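Cytochrome C (Thioalkalivibrio paradoxus ARh 1, PDB 5N1T) binds heme c covalently and probably serves as an electron-transfer protein of the cytochrome c family. Local coordinates at residues Gln62-Met67 / Ser94-Ile99. Sequence-based numbering, arbitrary orientation.
Sequences QIAETM and SIAQHI. With HEC (heme c), chain F.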
ATOM      1  N   GLN B  62      31.165  28.906  10.728  1.00 59.94           N
ATOM      2  CA  GLN B  62      29.873  29.007  10.011  1.00 58.21           C
ATOM      3  C   GLN B  62      28.932  27.859  10.354  1.00 54.08           C
ATOM      4  O   GLN B  62      27.756  28.089  10.703  1.00 50.28           O
ATOM      5  CB  GLN B  62      30.071  29.053   8.504  1.00 55.28           C
ATOM      6  CG  GLN B  62      30.830  30.270   8.022  1.00 49.04           C
ATOM      7  CD  GLN B  62      31.313  30.099   6.611  1.00 48.77           C
ATOM      8  OE1 GLN B  62      32.147  29.237   6.317  1.00 53.69           O
ATOM      9  NE2 GLN B  62      30.784  30.917   5.714  1.00 49.09           N
ATOM     10  N   ILE B  63      29.465  26.635  10.295  1.00 51.92           N
ATOM     11  CA  ILE B  63      28.668  25.466  10.590  1.00 51.73           C
ATOM     12  C   ILE B  63      28.154  25.572  12.015  1.00 54.27           C
ATOM     13  O   ILE B  63      26.945  25.577  12.219  1.00 58.46           O
ATOM     14  CB  ILE B  63      29.388  24.138  10.335  1.00 51.39           C
ATOM     15  CG1 ILE B  63      29.682  23.981   8.817  1.00 54.42           C
ATOM     16  CG2 ILE B  63      28.527  22.991  10.885  1.00 46.09           C
ATOM     17  CD1 ILE B  63      30.646  22.846   8.422  1.00 46.98           C
ATOM     18  N   ALA B  64      29.051  25.715  12.985  1.00 55.74           N
ATOM     19  CA  ALA B  64      28.625  25.737  14.389  1.00 57.72           C
ATOM     20  C   ALA B  64      27.587  26.842  14.605  1.00 58.69           C
ATOM     21  O   ALA B  64      26.553  26.601  15.201  1.00 57.86           O
ATOM     22  CB  ALA B  64      29.822  25.894  15.342  1.00 51.52           C
ATOM     23  N   GLU B  65      27.853  28.033  14.060  1.00 63.99           N
ATOM     24  CA  GLU B  65      27.085  29.221  14.401  1.00 66.29           C
ATOM     25  C   GLU B  65      25.665  29.071  13.879  1.00 67.93           C
ATOM     26  O   GLU B  65      24.742  29.575  14.502  1.00 77.01           O
ATOM     27  CB  GLU B  65      27.778  30.510  13.914  1.00 59.56           C
ATOM     28  N   THR B  66      25.493  28.342  12.771  1.00 73.43           N
ATOM     29  CA  THR B  66      24.140  28.114  12.191  1.00 70.56           C
ATOM     30  C   THR B  66      23.411  26.858  12.675  1.00 63.58           C
ATOM     31  O   THR B  66      22.184  26.856  12.755  1.00 61.43           O
ATOM     32  CB  THR B  66      24.072  28.275  10.651  1.00 67.33           C
ATOM     33  OG1 THR B  66      25.111  27.513  10.039  1.00 68.53           O
ATOM     34  CG2 THR B  66      24.218  29.776  10.260  1.00 69.11           C
ATOM     35  N   MET B  67      24.168  25.819  13.036  1.00 57.68           N
ATOM     36  CA  MET B  67      23.630  24.697  13.802  1.00 58.60           C
ATOM     37  C   MET B  67      22.859  25.258  14.982  1.00 59.17           C
ATOM     38  O   MET B  67      21.650  25.040  15.097  1.00 65.33           O
ATOM     39  CB  MET B  67      24.743  23.789  14.321  1.00 59.28           C
ATOM     40  CG  MET B  67      25.408  22.910  13.287  1.00 59.57           C
ATOM     41  SD  MET B  67      24.249  21.701  12.664  1.00 65.40           S
ATOM     42  CE  MET B  67      24.603  20.332  13.762  1.00 58.29           C
ATOM     43  N   SER B  94      32.417  19.615  17.636  1.00 49.71           N
ATOM     44  CA  SER B  94      33.085  18.470  16.990  1.00 51.85           C
ATOM     45  C   SER B  94      32.651  18.315  15.527  1.00 54.56           C
ATOM     46  O   SER B  94      33.485  18.177  14.636  1.00 64.53           O
ATOM     47  CB  SER B  94      32.817  17.163  17.734  1.00 56.11           C
ATOM     48  OG  SER B  94      33.766  16.893  18.738  1.00 60.48           O
ATOM     49  N   ILE B  95      31.344  18.355  15.291  1.00 51.49           N
ATOM     50  CA  ILE B  95      30.763  18.185  13.955  1.00 50.92           C
ATOM     51  C   ILE B  95      31.288  19.289  13.042  1.00 52.30           C
ATOM     52  O   ILE B  95      31.734  19.026  11.906  1.00 49.67           O
ATOM     53  CB  ILE B  95      29.210  18.204  14.021  1.00 46.94           C
ATOM     54  CG1 ILE B  95      28.697  16.916  14.615  1.00 39.95           C
ATOM     55  CG2 ILE B  95      28.551  18.397  12.655  1.00 47.25           C
ATOM     56  CD1 ILE B  95      27.415  17.130  15.385  1.00 39.97           C
ATOM     57  N   ALA B  96      31.239  20.513  13.571  1.00 53.86           N
ATOM     58  CA  ALA B  96      31.653  21.703  12.842  1.00 57.95           C
ATOM     59  C   ALA B  96      33.108  21.528  12.349  1.00 61.30           C
ATOM     60  O   ALA B  96      33.360  21.503  11.135  1.00 59.55           O
ATOM     61  CB  ALA B  96      31.476  22.937  13.723  1.00 52.33           C
ATOM     62  N   GLN B  97      34.025  21.329  13.300  1.00 64.76           N
ATOM     63  CA  GLN B  97      35.437  21.062  13.045  1.00 68.86           C
ATOM     64  C   GLN B  97      35.633  19.999  11.960  1.00 69.32           C
ATOM     65  O   GLN B  97      36.148  20.296  10.877  1.00 71.33           O
ATOM     66  CB  GLN B  97      36.117  20.614  14.348  1.00 73.46           C
ATOM     67  CG  GLN B  97      37.635  20.711  14.340  1.00 84.34           C
ATOM     68  CD  GLN B  97      38.293  19.718  15.286  1.00 89.14           C
ATOM     69  OE1 GLN B  97      39.140  18.923  14.875  1.00 93.78           O
ATOM     70  NE2 GLN B  97      37.905  19.758  16.556  1.00 90.83           N
ATOM     71  N   HIS B  98      35.188  18.778  12.258  1.00 62.77           N
ATOM     72  CA  HIS B  98      35.356  17.625  11.385  1.00 59.92           C
ATOM     73  C   HIS B  98      34.897  17.822   9.921  1.00 57.79           C
ATOM     74  O   HIS B  98      35.598  17.389   8.995  1.00 57.93           O
ATOM     75  CB  HIS B  98      34.707  16.394  12.028  1.00 61.74           C
ATOM     76  CG  HIS B  98      35.032  15.111  11.339  1.00 59.96           C
ATOM     77  ND1 HIS B  98      35.933  14.200  11.856  1.00 59.45           N
ATOM     78  CD2 HIS B  98      34.572  14.581  10.173  1.00 57.07           C
ATOM     79  CE1 HIS B  98      36.014  13.164  11.031  1.00 62.41           C
ATOM     80  NE2 HIS B  98      35.203  13.373  10.000  1.00 56.97           N
ATOM     81  N   ILE B  99      33.768  18.491   9.700  1.00 53.37           N
ATOM     82  CA  ILE B  99      33.320  18.721   8.315  1.00 60.11           C
ATOM     83  C   ILE B  99      34.252  19.681   7.561  1.00 65.08           C
ATOM     84  O   ILE B  99      34.691  19.361   6.458  1.00 78.53           O
ATOM     85  CB  ILE B  99      31.813  19.071   8.210  1.00 58.49           C
ATOM     86  CG1 ILE B  99      30.979  17.829   8.543  1.00 59.71           C
ATOM     87  CG2 ILE B  99      31.443  19.546   6.815  1.00 55.13           C
ATOM     88  CD1 ILE B  99      29.603  18.154   9.081  1.00 58.12           C
TER
HETATM   89 FE   HEC F 901      21.685  20.063   7.247  1.00 39.37          FE
HETATM   90  CHA HEC F 901      20.736  23.168   5.987  1.00 49.23           C
HETATM   91  CHB HEC F 901      24.549  21.434   8.430  1.00 42.66           C
HETATM   92  CHC HEC F 901      22.334  17.129   9.034  1.00 44.34           C
HETATM   93  CHD HEC F 901      19.069  18.608   5.703  1.00 43.32           C
HETATM   94  NA  HEC F 901      22.482  21.989   7.219  1.00 46.07           N
HETATM   95  C1A HEC F 901      22.029  23.112   6.657  1.00 49.63           C
HETATM   96  C2A HEC F 901      22.900  24.314   6.790  1.00 50.23           C
HETATM   97  C3A HEC F 901      24.039  23.783   7.541  1.00 48.94           C
HETATM   98  C4A HEC F 901      23.657  22.365   7.735  1.00 47.92           C
HETATM   99  CMA HEC F 901      25.285  24.449   8.034  1.00 55.28           C
HETATM  100  CAA HEC F 901      22.660  25.704   6.257  1.00 52.26           C
HETATM  101  CBA HEC F 901      23.300  25.630   4.868  1.00 49.93           C
HETATM  102  CGA HEC F 901      23.337  26.938   4.090  1.00 55.23           C
HETATM  103  O1A HEC F 901      22.616  27.905   4.414  1.00 56.28           O
HETATM  104  O2A HEC F 901      24.103  27.015   3.101  1.00 55.61           O
HETATM  105  NB  HEC F 901      23.183  19.393   8.534  1.00 43.90           N
HETATM  106  C1B HEC F 901      24.284  20.093   8.891  1.00 41.10           C
HETATM  107  C2B HEC F 901      25.237  19.429   9.793  1.00 43.28           C
HETATM  108  C3B HEC F 901      24.585  18.143  10.019  1.00 46.12           C
HETATM  109  C4B HEC F 901      23.326  18.205   9.184  1.00 47.04           C
HETATM  110  CMB HEC F 901      26.523  19.925  10.393  1.00 42.19           C
HETATM  111  CAB HEC F 901      25.235  17.172  10.937  1.00 46.56           C
HETATM  112  CBB HEC F 901      24.763  15.825  11.323  1.00 53.98           C
HETATM  113  NC  HEC F 901      20.850  18.152   7.348  1.00 44.61           N
HETATM  114  C1C HEC F 901      21.224  17.069   8.067  1.00 44.63           C
HETATM  115  C2C HEC F 901      20.388  15.844   7.859  1.00 43.34           C
HETATM  116  C3C HEC F 901      19.399  16.337   6.865  1.00 46.74           C
HETATM  117  C4C HEC F 901      19.797  17.734   6.626  1.00 42.73           C
HETATM  118  CMC HEC F 901      20.550  14.509   8.523  1.00 45.72           C
HETATM  119  CAC HEC F 901      18.264  15.713   6.122  1.00 48.95           C
HETATM  120  CBC HEC F 901      17.738  14.343   6.319  1.00 61.15           C
HETATM  121  ND  HEC F 901      20.161  20.774   6.057  1.00 40.75           N
HETATM  122  C1D HEC F 901      19.154  20.070   5.556  1.00 42.34           C
HETATM  123  C2D HEC F 901      18.176  20.854   4.764  1.00 44.49           C
HETATM  124  C3D HEC F 901      18.705  22.225   4.850  1.00 46.95           C
HETATM  125  C4D HEC F 901      19.903  22.028   5.675  1.00 46.18           C
HETATM  126  CMD HEC F 901      16.971  20.391   4.023  1.00 42.75           C
HETATM  127  CAD HEC F 901      18.164  23.502   4.293  1.00 40.84           C
HETATM  128  CBD HEC F 901      17.567  24.166   5.529  1.00 43.64           C
HETATM  129  CGD HEC F 901      16.181  23.691   5.918  1.00 47.96           C
HETATM  130  O1D HEC F 901      15.217  23.908   5.150  1.00 48.97           O
HETATM  131  O2D HEC F 901      16.039  23.115   7.020  1.00 54.56           O
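Ala64 and Ala96 meet methyl to methyl, with CB of Ala64 3.8 Å from CB of Ala96. Their small side chains let the two helix segments come within 8.4 Å of each other, axis to axis. The segments run roughly antiparallel, at 148°.

Ile63 does most of the remaining packing, and its two branches have separate tasks. CG1 lies beside the backbone N (chi1 -65°) and the chain is extended at chi2, which carries CD1 along to Ile99. There CD1 of Ile63 sits 3.8 Å from CG2 of Ile99, and the two side chains cross at about a right angle. The other branch, CG2, packs against CA and CB of Ala96, 3.9 Å from CA. CG2 of Ile63 also touches the heme methyl CMB at 3.7 Å.

That methyl is a shared meeting point. CG2 of Ile95 and CD1 of Ile99 reach it from helix 89-101. The bend of Met67 at chi2 sets SD 3.7 Å from heme CMB, and a further bend at chi3 keeps CE close to the same methyl. OG1 of Thr66 lies near CMA, the methyl of the neighbouring pyrrole. This hydroxyl donates to Gln62 O (2.8 Å), which also accepts from Thr66 N on the opposite face of its carbonyl plane.

The contact between the helices is apolar and buried, and it forms part of the heme pocket wall. Helix 60-72 and helix 89-101 pack here in an all-helical cytochrome c fold. Ile92 extends the contact along helix 89-101 to Ala64 and Met67. Helix 29-42 also packs against helix 89-101, with Leu34 on Ile95 and Tyr39 on Ile99.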